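Local coordinates for protein Pcdhgb2 (Mus musculus, PDB 5SZR), which probably acts as a calcium-dependent cell-adhesion protein that may help establish and maintain specific neuronal connections, the present fragment comprising extracellular cadherin domains 3 to 6, at residues S246-D258 against S266-F278. Numbering follows the deposited sequence.
Sequences SNGLISYSIIASD and SFVSVNQDSGVVF. With CA (calcium ion), chain O; MAN (alpha-D-mannopyranose), chain T; NAG (2-acetamido-2-deoxy-beta-D-glucopyranose), chain E.
Gln272 O accepts a hydrogen bond of 2.9 Å from Tyr252 N (162° at the hydrogen), supplemented by a CA-H...O contact from Ser251 CA at 3.2 Å. The exchange is returned by Gln272 CA, which makes a CA-H...O contact of 3.3 Å to Tyr252 O. With CG anti to its carbonyl carbon (chi1 -53°), Tyr252 swings its ring inward against the turn, CD2 lying 3.4 Å from Gly275 CA, while Asp273 O sits at the ring edge and Ile250 CG2 lies over one face near the rim. The contact closes one side of the cadherin beta-sandwich in domain 5, where edge strands 250-257 and 268-270 belong to different sheets. An alanine in place of Tyr252 would probably leave a gap beside Gly275 and deprive Ala239 N, on strand 232-240, of its hydroxyl acceptor. Farther along, Ile254 CG1 packs obliquely on Val270 CG1 at 3.9 Å, and its CD1 reaches Val268 CG2. Within the turn, Asn271 OD1 accepts from Asp273 N and Ser274 N from opposite faces of its amide plane, the first bond an Asx turn, the second an Asx motif. Before the strand, Asn247 O binds calcium at 2.3 Å, together with Asn209, Asn211, Asp241, Asp243 and Asp299.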
loop_
_atom_site.group_PDB
_atom_site.type_symbol
_atom_site.label_atom_id
_atom_site.label_comp_id
_atom_site.label_asym_id
_atom_site.label_seq_id
_atom_site.Cartn_x
_atom_site.Cartn_y
_atom_site.Cartn_z
ATOM N N SER A 246 -8.224 3.849 -9.643
ATOM C CA SER A 246 -9.569 4.202 -9.203
ATOM C C SER A 246 -9.930 3.544 -7.879
ATOM O O SER A 246 -10.724 4.095 -7.110
ATOM C CB SER A 246 -10.590 3.821 -10.277
ATOM O OG SER A 246 -10.732 4.857 -11.236
ATOM N N ASN A 247 -9.362 2.372 -7.588
ATOM C CA ASN A 247 -9.653 1.700 -6.329
ATOM C C ASN A 247 -9.023 2.399 -5.128
ATOM O O ASN A 247 -9.395 2.097 -3.989
ATOM C CB ASN A 247 -9.179 0.250 -6.387
ATOM C CG ASN A 247 -9.839 -0.537 -7.501
ATOM O OD1 ASN A 247 -10.916 -0.184 -7.977
ATOM N ND2 ASN A 247 -9.199 -1.621 -7.914
ATOM N N GLY A 248 -8.088 3.320 -5.351
ATOM C CA GLY A 248 -7.455 4.034 -4.259
ATOM C C GLY A 248 -7.637 5.536 -4.320
ATOM O O GLY A 248 -6.979 6.277 -3.584
ATOM N N LEU A 249 -8.531 6.000 -5.192
ATOM C CA LEU A 249 -8.836 7.421 -5.316
ATOM C C LEU A 249 -9.929 7.783 -4.317
ATOM O O LEU A 249 -11.022 7.210 -4.356
ATOM C CB LEU A 249 -9.271 7.752 -6.744
ATOM C CG LEU A 249 -9.491 9.228 -7.079
ATOM C CD1 LEU A 249 -8.199 10.009 -6.929
ATOM C CD2 LEU A 249 -10.051 9.379 -8.487
ATOM N N ILE A 250 -9.641 8.743 -3.433
ATOM C CA ILE A 250 -10.507 9.069 -2.301
ATOM C C ILE A 250 -11.328 10.315 -2.602
ATOM O O ILE A 250 -10.822 11.295 -3.166
ATOM C CB ILE A 250 -9.686 9.273 -1.013
ATOM C CG1 ILE A 250 -8.763 8.080 -0.768
ATOM C CG2 ILE A 250 -10.610 9.470 0.177
ATOM C CD1 ILE A 250 -9.501 6.796 -0.561
ATOM N N SER A 251 -12.602 10.283 -2.212
ATOM C CA SER A 251 -13.455 11.463 -2.183
ATOM C C SER A 251 -14.015 11.630 -0.777
ATOM O O SER A 251 -14.494 10.661 -0.177
ATOM C CB SER A 251 -14.590 11.356 -3.202
ATOM O OG SER A 251 -14.092 11.492 -4.520
ATOM N N TYR A 252 -13.943 12.850 -0.254
ATOM C CA TYR A 252 -14.455 13.177 1.072
ATOM C C TYR A 252 -15.792 13.898 0.965
ATOM O O TYR A 252 -16.039 14.649 0.018
ATOM C CB TYR A 252 -13.465 14.050 1.845
ATOM C CG TYR A 252 -12.074 13.466 1.898
ATOM C CD1 TYR A 252 -11.757 12.460 2.802
ATOM C CD2 TYR A 252 -11.085 13.905 1.029
ATOM C CE1 TYR A 252 -10.490 11.914 2.846
ATOM C CE2 TYR A 252 -9.815 13.373 1.067
ATOM C CZ TYR A 252 -9.520 12.373 1.975
ATOM O OH TYR A 252 -8.249 11.843 2.014
ATOM N N SER A 253 -16.652 13.664 1.956
ATOM C CA SER A 253 -17.963 14.296 2.003
ATOM C C SER A 253 -18.431 14.379 3.452
ATOM O O SER A 253 -17.842 13.774 4.354
ATOM C CB SER A 253 -18.981 13.537 1.144
ATOM O OG SER A 253 -19.264 12.259 1.693
ATOM N N ILE A 254 -19.506 15.136 3.665
ATOM C CA ILE A 254 -20.137 15.282 4.972
ATOM C C ILE A 254 -21.502 14.616 4.904
ATOM O O ILE A 254 -22.332 14.977 4.062
ATOM C CB ILE A 254 -20.277 16.757 5.384
ATOM C CG1 ILE A 254 -18.906 17.403 5.587
ATOM C CG2 ILE A 254 -21.114 16.877 6.646
ATOM C CD1 ILE A 254 -18.991 18.859 6.020
ATOM N N ILE A 255 -21.749 13.668 5.803
ATOM C CA ILE A 255 -22.961 12.864 5.740
ATOM C C ILE A 255 -23.901 13.076 6.923
ATOM O O ILE A 255 -25.095 12.772 6.797
ATOM C CB ILE A 255 -22.618 11.369 5.602
ATOM C CG1 ILE A 255 -21.773 10.923 6.790
ATOM C CG2 ILE A 255 -21.900 11.115 4.289
ATOM C CD1 ILE A 255 -21.470 9.454 6.797
ATOM N N ALA A 256 -23.423 13.577 8.058
ATOM C CA ALA A 256 -24.300 13.738 9.213
ATOM C C ALA A 256 -23.749 14.823 10.124
ATOM O O ALA A 256 -22.565 15.168 10.069
ATOM C CB ALA A 256 -24.471 12.423 9.983
ATOM N N SER A 257 -24.631 15.343 10.978
ATOM C CA SER A 257 -24.321 16.456 11.865
ATOM C C SER A 257 -25.480 16.662 12.826
ATOM O O SER A 257 -26.640 16.444 12.467
ATOM C CB SER A 257 -24.059 17.741 11.072
ATOM O OG SER A 257 -24.310 18.887 11.859
ATOM N N ASP A 258 -25.159 17.090 14.048
ATOM C CA ASP A 258 -26.196 17.402 15.025
ATOM C C ASP A 258 -26.873 18.742 14.766
ATOM O O ASP A 258 -27.754 19.128 15.539
ATOM C CB ASP A 258 -25.629 17.373 16.452
ATOM C CG ASP A 258 -24.382 18.226 16.616
ATOM O OD1 ASP A 258 -23.986 18.922 15.656
ATOM O OD2 ASP A 258 -23.799 18.205 17.723
ATOM N N SER A 266 -24.790 25.619 5.505
ATOM C CA SER A 266 -24.538 26.990 5.924
ATOM C C SER A 266 -23.454 27.097 6.988
ATOM O O SER A 266 -23.017 28.214 7.287
ATOM C CB SER A 266 -25.832 27.620 6.440
ATOM O OG SER A 266 -25.613 28.956 6.852
ATOM N N PHE A 267 -23.010 25.981 7.565
ATOM C CA PHE A 267 -21.982 25.994 8.603
ATOM C C PHE A 267 -20.629 25.521 8.084
ATOM O O PHE A 267 -19.634 26.248 8.175
ATOM C CB PHE A 267 -22.417 25.131 9.793
ATOM C CG PHE A 267 -23.348 25.829 10.740
ATOM C CD1 PHE A 267 -22.913 26.225 11.992
ATOM C CD2 PHE A 267 -24.655 26.095 10.374
ATOM C CE1 PHE A 267 -23.770 26.872 12.866
ATOM C CE2 PHE A 267 -25.513 26.740 11.243
ATOM C CZ PHE A 267 -25.070 27.128 12.491
ATOM N N VAL A 268 -20.569 24.301 7.554
ATOM C CA VAL A 268 -19.309 23.686 7.163
ATOM C C VAL A 268 -19.492 22.913 5.866
ATOM O O VAL A 268 -20.589 22.445 5.542
ATOM C CB VAL A 268 -18.756 22.756 8.264
ATOM C CG1 VAL A 268 -18.303 23.566 9.474
ATOM C CG2 VAL A 268 -19.808 21.736 8.663
ATOM N N SER A 269 -18.397 22.793 5.121
ATOM C CA SER A 269 -18.317 21.937 3.949
ATOM C C SER A 269 -16.927 21.325 3.915
ATOM O O SER A 269 -16.026 21.742 4.648
ATOM C CB SER A 269 -18.592 22.711 2.657
ATOM O OG SER A 269 -17.543 23.627 2.398
ATOM N N VAL A 270 -16.749 20.329 3.052
ATOM C CA VAL A 270 -15.443 19.722 2.840
ATOM C C VAL A 270 -15.183 19.650 1.344
ATOM O O VAL A 270 -16.090 19.358 0.556
ATOM C CB VAL A 270 -15.339 18.330 3.503
ATOM C CG1 VAL A 270 -16.193 17.301 2.777
ATOM C CG2 VAL A 270 -13.891 17.888 3.580
ATOM N N ASN A 271 -13.954 19.971 0.948
ATOM C CA ASN A 271 -13.560 19.813 -0.443
ATOM C C ASN A 271 -13.386 18.328 -0.748
ATOM O O ASN A 271 -12.665 17.620 -0.038
ATOM C CB ASN A 271 -12.269 20.578 -0.719
ATOM C CG ASN A 271 -11.843 20.493 -2.169
ATOM O OD1 ASN A 271 -11.289 19.484 -2.610
ATOM N ND2 ASN A 271 -12.094 21.560 -2.922
ATOM N N GLN A 272 -14.058 17.851 -1.798
ATOM C CA GLN A 272 -14.156 16.412 -2.028
ATOM C C GLN A 272 -12.823 15.771 -2.409
ATOM O O GLN A 272 -12.671 14.554 -2.251
ATOM C CB GLN A 272 -15.188 16.122 -3.118
ATOM C CG GLN A 272 -14.721 16.496 -4.515
ATOM C CD GLN A 272 -15.601 15.916 -5.606
ATOM O OE1 GLN A 272 -16.553 15.183 -5.329
ATOM N NE2 GLN A 272 -15.285 16.241 -6.855
ATOM N N ASP A 273 -11.860 16.544 -2.905
ATOM C CA ASP A 273 -10.581 15.979 -3.312
ATOM C C ASP A 273 -9.472 16.218 -2.299
ATOM O O ASP A 273 -8.620 15.346 -2.111
ATOM C CB ASP A 273 -10.165 16.543 -4.674
ATOM C CG ASP A 273 -11.132 16.165 -5.782
ATOM O OD1 ASP A 273 -11.780 15.102 -5.677
ATOM O OD2 ASP A 273 -11.248 16.930 -6.760
ATOM N N SER A 274 -9.470 17.370 -1.630
ATOM C CA SER A 274 -8.407 17.710 -0.693
ATOM C C SER A 274 -8.726 17.343 0.750
ATOM O O SER A 274 -7.798 17.214 1.559
ATOM C CB SER A 274 -8.111 19.213 -0.747
ATOM O OG SER A 274 -9.104 19.924 -0.036
ATOM N N GLY A 275 -10.001 17.193 1.096
ATOM C CA GLY A 275 -10.382 16.955 2.470
ATOM C C GLY A 275 -10.330 18.171 3.365
ATOM O O GLY A 275 -10.568 18.040 4.574
ATOM N N VAL A 276 -10.016 19.348 2.821
ATOM C CA VAL A 276 -10.052 20.570 3.612
ATOM C C VAL A 276 -11.486 20.846 4.034
ATOM O O VAL A 276 -12.418 20.750 3.225
ATOM C CB VAL A 276 -9.467 21.745 2.817
ATOM C CG1 VAL A 276 -9.752 23.050 3.529
ATOM C CG2 VAL A 276 -7.974 21.562 2.627
ATOM N N VAL A 277 -11.670 21.165 5.311
ATOM C CA VAL A 277 -12.978 21.493 5.866
ATOM C C VAL A 277 -13.050 23.005 6.047
ATOM O O VAL A 277 -12.206 23.595 6.732
ATOM C CB VAL A 277 -13.218 20.765 7.197
ATOM C CG1 VAL A 277 -14.566 21.161 7.781
ATOM C CG2 VAL A 277 -13.131 19.261 6.999
ATOM N N PHE A 278 -14.053 23.633 5.437
ATOM C CA PHE A 278 -14.236 25.078 5.496
ATOM C C PHE A 278 -15.387 25.434 6.420
ATOM O O PHE A 278 -16.415 24.749 6.440
ATOM C CB PHE A 278 -14.530 25.670 4.116
ATOM C CG PHE A 278 -13.416 25.510 3.130
ATOM C CD1 PHE A 278 -12.486 26.522 2.949
ATOM C CD2 PHE A 278 -13.305 24.350 2.371
ATOM C CE1 PHE A 278 -11.458 26.380 2.035
ATOM C CE2 PHE A 278 -12.279 24.202 1.453
ATOM C CZ PHE A 278 -11.352 25.219 1.285
HETATM CA CA CA O . -9.876 0.816 -2.088
HETATM C C1 MAN T . -7.150 24.903 5.091
HETATM C C2 MAN T . -6.756 23.531 5.661
HETATM C C3 MAN T . -6.524 23.644 7.165
HETATM C C4 MAN T . -5.543 24.787 7.499
HETATM C C5 MAN T . -6.011 26.097 6.858
HETATM C C6 MAN T . -5.020 27.234 7.003
HETATM O O2 MAN T . -5.519 23.071 5.104
HETATM O O3 MAN T . -6.062 22.411 7.715
HETATM O O4 MAN T . -5.482 24.969 8.901
HETATM O O5 MAN T . -6.238 25.907 5.436
HETATM O O6 MAN T . -5.550 28.354 6.290
HETATM C C1 NAG E . -20.737 5.329 6.861
HETATM C C2 NAG E . -20.973 3.940 6.291
HETATM C C3 NAG E . -21.805 4.050 5.016
HETATM C C4 NAG E . -23.075 4.858 5.274
HETATM C C5 NAG E . -22.743 6.179 5.977
HETATM C C6 NAG E . -23.956 6.959 6.428
HETATM C C7 NAG E . -19.166 2.398 6.903
HETATM C C8 NAG E . -17.869 1.776 6.484
HETATM N N2 NAG E . -19.717 3.253 6.034
HETATM O O3 NAG E . -22.127 2.752 4.526
HETATM O O4 NAG E . -23.726 5.142 4.041
HETATM O O5 NAG E . -21.967 5.927 7.155
HETATM O O6 NAG E . -25.148 6.470 5.831
HETATM O O7 NAG E . -19.694 2.136 7.978
HETATM O O HOH W 1 -8.683 12.506 -2.722
#